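Local structure of putative ATP-grasp superfamily protein (Archaeoglobus fulgidus, 3DF7) at residues 71-76 against 95-100; 102-107 against 224-229. The protein is of unknown function but, as a putative ATP-grasp superfamily member, probably binds ATP and perhaps a metal ion. All blocks are in the same frame, centred on the assembly; numbering follows the deposited sequence.

Interaction 1: residues 71-76 against 95-100; sequences DAFLII and CENLGS
F73 and N97 pack ring against amide: the far corner of the phenyl ring, CZ of F73, comes within 3.2 Å of CG of N97, and the two planes are inclined by 25°, an oblique overlap rather than a true stack. The N97 backbone joins in, its CA lying over one ring face, 4.0 Å from the F73 centroid, as a CH-pi contact. C95 takes the ring's edge, with SG near the ring plane and 3.8 Å from CD2 of F73. A chi1 of 75° sets the phenyl between its own backbone N and carbonyl carbon, which turns its end toward segment 95-100. An alanine here is likely to leave the N97 amide and the C95 sulfur facing a gap where ring face and edge had been.

The amide is itself held: its OD1 accepts from N of G99 at 2.7 Å, an Asx turn, and a water bridges that oxygen to N of I75. Alongside, the main chains pair in parallel. N of F73 donates to O of E96 at 2.9 Å, and N of L98 donates almost straight (173°) to O of F73 at 3.0 Å. The opposite face of the sheet carries A72 and E96, and beyond them CG of L98 rests 4.1 Å from CB of A72. Helix 83-92 covers the F73 side through A91 and T88. Parallel pairing with a helix between the strands in sequence makes 72-76, 83-92 and 96-97 a beta-alpha-beta unit, with 96-97 at the border of the four-stranded parallel sheet.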
ATOM      1  N   ASP A  71       0.061   0.258  22.821  1.00 13.35           N
ATOM      2  CA  ASP A  71       1.343  -0.433  22.934  1.00 13.44           C
ATOM      3  C   ASP A  71       2.029  -0.478  21.572  1.00 13.23           C
ATOM      4  O   ASP A  71       3.243  -0.641  21.479  1.00 12.62           O
ATOM      5  CB  ASP A  71       1.138  -1.855  23.454  1.00 13.69           C
ATOM      6  CG  ASP A  71       0.593  -1.880  24.868  1.00 15.19           C
ATOM      7  OD1 ASP A  71       1.239  -1.290  25.760  1.00 17.92           O
ATOM      8  OD2 ASP A  71      -0.479  -2.484  25.088  1.00 15.32           O
ATOM      9  N   ALA A  72       1.237  -0.350  20.515  1.00 10.42           N
ATOM     10  CA  ALA A  72       1.774  -0.349  19.161  1.00 10.12           C
ATOM     11  C   ALA A  72       0.814   0.424  18.273  1.00  9.66           C
ATOM     12  O   ALA A  72      -0.319   0.720  18.672  1.00  9.29           O
ATOM     13  CB  ALA A  72       1.935  -1.787  18.649  1.00 10.84           C
ATOM     14  N   PHE A  73       1.266   0.769  17.076  1.00  8.45           N
ATOM     15  CA  PHE A  73       0.407   1.490  16.154  1.00  9.93           C
ATOM     16  C   PHE A  73       0.689   1.061  14.730  1.00 10.00           C
ATOM     17  O   PHE A  73       1.760   0.530  14.422  1.00  8.78           O
ATOM     18  CB  PHE A  73       0.597   3.012  16.297  1.00  9.96           C
ATOM     19  CG  PHE A  73       1.878   3.536  15.699  1.00 11.11           C
ATOM     20  CD1 PHE A  73       1.973   3.804  14.333  1.00 11.56           C
ATOM     21  CD2 PHE A  73       2.992   3.764  16.503  1.00 11.09           C
ATOM     22  CE1 PHE A  73       3.160   4.292  13.777  1.00 11.27           C
ATOM     23  CE2 PHE A  73       4.183   4.252  15.957  1.00 12.27           C
ATOM     24  CZ  PHE A  73       4.264   4.516  14.588  1.00 11.90           C
ATOM     25  N   LEU A  74      -0.298   1.278  13.872  1.00  9.56           N
ATOM     26  CA  LEU A  74      -0.187   0.969  12.457  1.00  9.45           C
ATOM     27  C   LEU A  74      -0.965   2.067  11.759  1.00  9.80           C
ATOM     28  O   LEU A  74      -2.183   2.175  11.918  1.00  9.02           O
ATOM     29  CB  LEU A  74      -0.802  -0.393  12.120  1.00  7.91           C
ATOM     30  CG  LEU A  74      -0.698  -0.714  10.622  1.00 10.27           C
ATOM     31  CD1 LEU A  74       0.785  -0.764  10.205  1.00  9.17           C
ATOM     32  CD2 LEU A  74      -1.391  -2.032  10.321  1.00  8.81           C
ATOM     33  N   ILE A  75      -0.251   2.886  10.998  1.00 10.82           N
ATOM     34  CA  ILE A  75      -0.868   3.987  10.286  1.00 11.00           C
ATOM     35  C   ILE A  75      -0.880   3.734   8.785  1.00 10.26           C
ATOM     36  O   ILE A  75       0.144   3.427   8.179  1.00 10.16           O
ATOM     37  CB  ILE A  75      -0.140   5.317  10.625  1.00 11.98           C
ATOM     38  CG1 ILE A  75      -0.481   5.711  12.072  1.00 12.17           C
ATOM     39  CG2 ILE A  75      -0.531   6.418   9.634  1.00 11.13           C
ATOM     40  CD1 ILE A  75       0.256   6.919  12.594  1.00 14.01           C
ATOM     41  N   ILE A  76      -2.069   3.835   8.205  1.00  9.29           N
ATOM     42  CA  ILE A  76      -2.256   3.646   6.778  1.00  9.63           C
ATOM     43  C   ILE A  76      -2.741   4.989   6.247  1.00  9.95           C
ATOM     44  O   ILE A  76      -3.812   5.463   6.629  1.00  7.76           O
ATOM     45  CB  ILE A  76      -3.337   2.597   6.482  1.00 10.15           C
ATOM     46  CG1 ILE A  76      -3.041   1.297   7.234  1.00 10.77           C
ATOM     47  CG2 ILE A  76      -3.391   2.333   4.986  1.00 10.53           C
ATOM     48  CD1 ILE A  76      -4.248   0.378   7.348  1.00 14.41           C
ATOM     49  N   CYS A  95       4.600   4.830  20.791  1.00 18.90           N
ATOM     50  CA  CYS A  95       4.749   3.390  20.975  1.00 17.94           C
ATOM     51  C   CYS A  95       5.361   2.658  19.788  1.00 16.45           C
ATOM     52  O   CYS A  95       5.743   3.276  18.794  1.00 16.90           O
ATOM     53  CB  CYS A  95       3.388   2.782  21.312  1.00 16.88           C
ATOM     54  SG  CYS A  95       2.071   3.307  20.195  1.00 18.09           S
ATOM     55  N   GLU A  96       5.450   1.335  19.904  1.00 16.14           N
ATOM     56  CA  GLU A  96       6.036   0.510  18.855  1.00 16.36           C
ATOM     57  C   GLU A  96       5.316   0.712  17.530  1.00 15.23           C
ATOM     58  O   GLU A  96       4.097   0.858  17.488  1.00 15.20           O
ATOM     59  CB  GLU A  96       5.987  -0.976  19.228  1.00 18.54           C
ATOM     60  CG  GLU A  96       6.823  -1.849  18.297  1.00 26.23           C
ATOM     61  CD  GLU A  96       6.532  -3.334  18.433  1.00 32.06           C
ATOM     62  OE1 GLU A  96       6.492  -3.840  19.575  1.00 35.07           O
ATOM     63  OE2 GLU A  96       6.355  -3.997  17.389  1.00 33.20           O
ATOM     64  N   ASN A  97       6.089   0.702  16.453  1.00 12.90           N
ATOM     65  CA  ASN A  97       5.565   0.890  15.104  1.00 12.52           C
ATOM     66  C   ASN A  97       5.543  -0.452  14.372  1.00 12.30           C
ATOM     67  O   ASN A  97       6.586  -1.086  14.207  1.00 13.25           O
ATOM     68  CB  ASN A  97       6.465   1.874  14.354  1.00 12.15           C
ATOM     69  CG  ASN A  97       5.912   2.273  13.000  1.00 13.50           C
ATOM     70  OD1 ASN A  97       4.895   1.747  12.541  1.00 13.55           O
ATOM     71  ND2 ASN A  97       6.589   3.214  12.350  1.00 12.13           N
ATOM     72  N   LEU A  98       4.361  -0.889  13.942  1.00  9.70           N
ATOM     73  CA  LEU A  98       4.247  -2.151  13.212  1.00 10.35           C
ATOM     74  C   LEU A  98       4.539  -1.909  11.736  1.00  8.85           C
ATOM     75  O   LEU A  98       4.638  -2.851  10.949  1.00  9.11           O
ATOM     76  CB  LEU A  98       2.842  -2.757  13.363  1.00 10.00           C
ATOM     77  CG  LEU A  98       2.404  -3.169  14.771  1.00 13.41           C
ATOM     78  CD1 LEU A  98       1.134  -4.002  14.673  1.00 13.83           C
ATOM     79  CD2 LEU A  98       3.505  -3.973  15.456  1.00 12.59           C
ATOM     80  N   GLY A  99       4.672  -0.634  11.380  1.00  9.19           N
ATOM     81  CA  GLY A  99       4.959  -0.241  10.010  1.00  8.97           C
ATOM     82  C   GLY A  99       6.368   0.308   9.865  1.00  9.58           C
ATOM     83  O   GLY A  99       7.210   0.109  10.744  1.00 10.25           O
ATOM     84  N   SER A 100       6.627   1.009   8.766  1.00  8.70           N
ATOM     85  CA  SER A 100       7.950   1.567   8.501  1.00  9.22           C
ATOM     86  C   SER A 100       8.254   2.861   9.255  1.00  9.24           C
ATOM     87  O   SER A 100       7.344   3.604   9.620  1.00  9.89           O
ATOM     88  CB  SER A 100       8.121   1.812   6.999  1.00  8.21           C
ATOM     89  OG  SER A 100       8.089   0.590   6.274  1.00 10.82           O
TER
HETATM   90  O   HOH W   1       4.538  -3.284  21.453  1.00 33.66           O
HETATM   91  O   HOH W   2       5.181   0.214  23.084  1.00 39.45           O
HETATM   92  O   HOH W   3       2.585   2.397  10.813  1.00 13.25           O

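Interaction 2: residues 102-107 against 224-229; sequences SRAIAV and EGLNGY
R103 lays one face of its guanidinium over the carbonyl oxygen of E224, CZ of R103 standing 3.5 Å from O of E224. The chain reaches there by leaving the helix with CG anti to the backbone N (chi1 -177°) and bending at chi3 (87°). Proximity is not bonding here: NH2 of R103 is 3.1 Å from O of E224 but the angle is poor, and its equally close neighbour, N of G225, is another donor. The acidic end of E224 leads away, so that its OE1 stays 5.9 Å from NH2 of R103; K117 offers that carboxylate a long, weak ion pair instead.

A104 supplies the other half of the contact, its methyl directed at the loop. CB of A104 touches O of E224 at 3.4 Å and C of G225 at 3.5 Å, while CD2 of L226 closes in from farther along at 4.0 Å. G225 fits because it has no side chain: a CB would run into the A104 methyl, and its phi of 110° would also press one against the preceding carbonyl. Backbone pairing of G225 with S101, just before the helix, ties the loop down beside it.

Across helix 102-108 and the loop before strand 228-236, the evidence therefore points to van der Waals fit at A104 and G225. R103 probably adds a weak, undirected attraction to the E224 carbonyl, and at longer range perhaps to its carboxylate, while its NH2 faces a like donor at N of G225.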
ATOM      1  N   SER A 102       9.526   6.720   9.982  1.00 10.14           N
ATOM      2  CA  SER A 102       9.282   7.959   9.247  1.00  9.71           C
ATOM      3  C   SER A 102      10.493   8.273   8.370  1.00 11.29           C
ATOM      4  O   SER A 102      10.359   8.855   7.293  1.00  9.98           O
ATOM      5  CB  SER A 102       9.013   9.123  10.217  1.00 10.58           C
ATOM      6  OG  SER A 102      10.117   9.360  11.071  1.00 12.47           O
ATOM      7  N   ARG A 103      11.675   7.877   8.834  1.00 13.33           N
ATOM      8  CA  ARG A 103      12.911   8.099   8.088  1.00 14.91           C
ATOM      9  C   ARG A 103      12.815   7.426   6.711  1.00 14.03           C
ATOM     10  O   ARG A 103      13.103   8.036   5.681  1.00 12.59           O
ATOM     11  CB  ARG A 103      14.096   7.519   8.874  1.00 19.84           C
ATOM     12  CG  ARG A 103      15.457   7.745   8.234  1.00 28.50           C
ATOM     13  CD  ARG A 103      16.603   7.212   9.107  1.00 33.67           C
ATOM     14  NE  ARG A 103      16.922   5.797   8.884  1.00 36.99           N
ATOM     15  CZ  ARG A 103      16.211   4.768   9.339  1.00 39.36           C
ATOM     16  NH1 ARG A 103      15.113   4.966  10.058  1.00 37.95           N
ATOM     17  NH2 ARG A 103      16.613   3.527   9.087  1.00 40.81           N
ATOM     18  N   ALA A 104      12.407   6.162   6.706  1.00 11.61           N
ATOM     19  CA  ALA A 104      12.265   5.404   5.467  1.00 10.27           C
ATOM     20  C   ALA A 104      11.127   5.952   4.602  1.00 12.03           C
ATOM     21  O   ALA A 104      11.247   6.031   3.379  1.00 10.29           O
ATOM     22  CB  ALA A 104      12.015   3.942   5.790  1.00 10.48           C
ATOM     23  N   ILE A 105      10.028   6.335   5.246  1.00  9.86           N
ATOM     24  CA  ILE A 105       8.869   6.867   4.538  1.00  9.79           C
ATOM     25  C   ILE A 105       9.179   8.193   3.847  1.00 10.90           C
ATOM     26  O   ILE A 105       8.620   8.495   2.795  1.00 10.68           O
ATOM     27  CB  ILE A 105       7.666   7.020   5.513  1.00  9.64           C
ATOM     28  CG1 ILE A 105       7.218   5.625   5.975  1.00 10.14           C
ATOM     29  CG2 ILE A 105       6.508   7.763   4.836  1.00  9.86           C
ATOM     30  CD1 ILE A 105       6.140   5.623   7.062  1.00 10.29           C
ATOM     31  N   ALA A 106      10.078   8.981   4.427  1.00 10.17           N
ATOM     32  CA  ALA A 106      10.441  10.256   3.821  1.00 10.84           C
ATOM     33  C   ALA A 106      11.097  10.013   2.463  1.00 11.74           C
ATOM     34  O   ALA A 106      10.947  10.814   1.542  1.00 11.58           O
ATOM     35  CB  ALA A 106      11.387  11.029   4.736  1.00 12.52           C
ATOM     36  N   VAL A 107      11.813   8.901   2.342  1.00 10.72           N
ATOM     37  CA  VAL A 107      12.483   8.561   1.087  1.00 12.77           C
ATOM     38  C   VAL A 107      11.515   7.961   0.069  1.00 12.00           C
ATOM     39  O   VAL A 107      11.484   8.384  -1.088  1.00 12.60           O
ATOM     40  CB  VAL A 107      13.632   7.549   1.309  1.00 11.21           C
ATOM     41  CG1 VAL A 107      14.205   7.108  -0.036  1.00 13.10           C
ATOM     42  CG2 VAL A 107      14.723   8.181   2.158  1.00 14.88           C
ATOM     43  N   GLU A 224      16.897   1.687   4.598  1.00 17.19           N
ATOM     44  CA  GLU A 224      16.914   1.416   6.032  1.00 18.28           C
ATOM     45  C   GLU A 224      15.670   2.025   6.667  1.00 15.64           C
ATOM     46  O   GLU A 224      15.283   3.141   6.334  1.00 14.76           O
ATOM     47  CB  GLU A 224      18.162   2.020   6.679  1.00 20.49           C
ATOM     48  CG  GLU A 224      19.456   1.318   6.315  1.00 29.70           C
ATOM     49  CD  GLU A 224      19.697   1.263   4.815  1.00 34.46           C
ATOM     50  OE1 GLU A 224      19.584   2.320   4.151  1.00 36.82           O
ATOM     51  OE2 GLU A 224      20.005   0.164   4.302  1.00 36.85           O
ATOM     52  N   GLY A 225      15.040   1.285   7.572  1.00 14.65           N
ATOM     53  CA  GLY A 225      13.851   1.799   8.226  1.00 13.98           C
ATOM     54  C   GLY A 225      12.565   1.103   7.818  1.00 12.47           C
ATOM     55  O   GLY A 225      11.581   1.149   8.548  1.00 12.13           O
ATOM     56  N   LEU A 226      12.552   0.471   6.649  1.00 11.64           N
ATOM     57  CA  LEU A 226      11.347  -0.228   6.222  1.00 11.72           C
ATOM     58  C   LEU A 226      11.121  -1.319   7.248  1.00 10.97           C
ATOM     59  O   LEU A 226      12.067  -1.927   7.734  1.00 10.41           O
ATOM     60  CB  LEU A 226      11.519  -0.833   4.827  1.00  9.96           C
ATOM     61  CG  LEU A 226      11.588   0.209   3.711  1.00 11.12           C
ATOM     62  CD1 LEU A 226      11.762  -0.483   2.372  1.00 10.86           C
ATOM     63  CD2 LEU A 226      10.303   1.042   3.717  1.00 10.27           C
ATOM     64  N   ASN A 227       9.863  -1.559   7.581  1.00 10.27           N
ATOM     65  CA  ASN A 227       9.527  -2.556   8.580  1.00 10.31           C
ATOM     66  C   ASN A 227       8.066  -2.947   8.441  1.00 10.45           C
ATOM     67  O   ASN A 227       7.224  -2.105   8.144  1.00 10.10           O
ATOM     68  CB  ASN A 227       9.790  -1.981   9.975  1.00 10.89           C
ATOM     69  CG  ASN A 227       9.292  -2.884  11.086  1.00 12.09           C
ATOM     70  OD1 ASN A 227       8.301  -2.580  11.760  1.00 13.93           O
ATOM     71  ND2 ASN A 227       9.975  -4.001  11.285  1.00  9.52           N
ATOM     72  N   GLY A 228       7.774  -4.227   8.651  1.00 11.53           N
ATOM     73  CA  GLY A 228       6.405  -4.700   8.548  1.00 10.82           C
ATOM     74  C   GLY A 228       5.995  -4.920   7.107  1.00 10.79           C
ATOM     75  O   GLY A 228       6.811  -5.314   6.273  1.00 11.07           O
ATOM     76  N   TYR A 229       4.728  -4.660   6.804  1.00  8.80           N
ATOM     77  CA  TYR A 229       4.235  -4.838   5.447  1.00  7.85           C
ATOM     78  C   TYR A 229       4.681  -3.698   4.541  1.00  8.33           C
ATOM     79  O   TYR A 229       4.472  -2.523   4.845  1.00  8.66           O
ATOM     80  CB  TYR A 229       2.704  -4.914   5.432  1.00  5.50           C
ATOM     81  CG  TYR A 229       2.122  -5.061   4.044  1.00  6.88           C
ATOM     82  CD1 TYR A 229       1.726  -6.309   3.559  1.00  7.62           C
ATOM     83  CD2 TYR A 229       1.971  -3.950   3.211  1.00  7.88           C
ATOM     84  CE1 TYR A 229       1.190  -6.444   2.280  1.00  9.23           C
ATOM     85  CE2 TYR A 229       1.441  -4.076   1.933  1.00  8.27           C
ATOM     86  CZ  TYR A 229       1.051  -5.325   1.476  1.00  8.03           C
ATOM     87  OH  TYR A 229       0.507  -5.449   0.219  1.00 10.47           O
TER

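Interactions 1 and 2 follow in series along the chain, their centres about 12 Å apart, and S101 alone separates segment 95-100 from helix segment 102-107. They also touch directly: OG of S100, the last residue of segment 95-100, lies 3.1 Å from N of N227 in segment 224-229, a probable hydrogen bond, and 3.4 Å from CA of L226. The chain leaving the border strand 96-97 of the parallel sheet thus meets the loop that leads into strand 228-236 of the large antiparallel sheet. Interaction 1 lies wholly within the pre-ATP-grasp region; interaction 2, with the S100-N227 bond, joins that region to the ATP-grasp region. The geometry alone assigns neither contact to a nucleotide site.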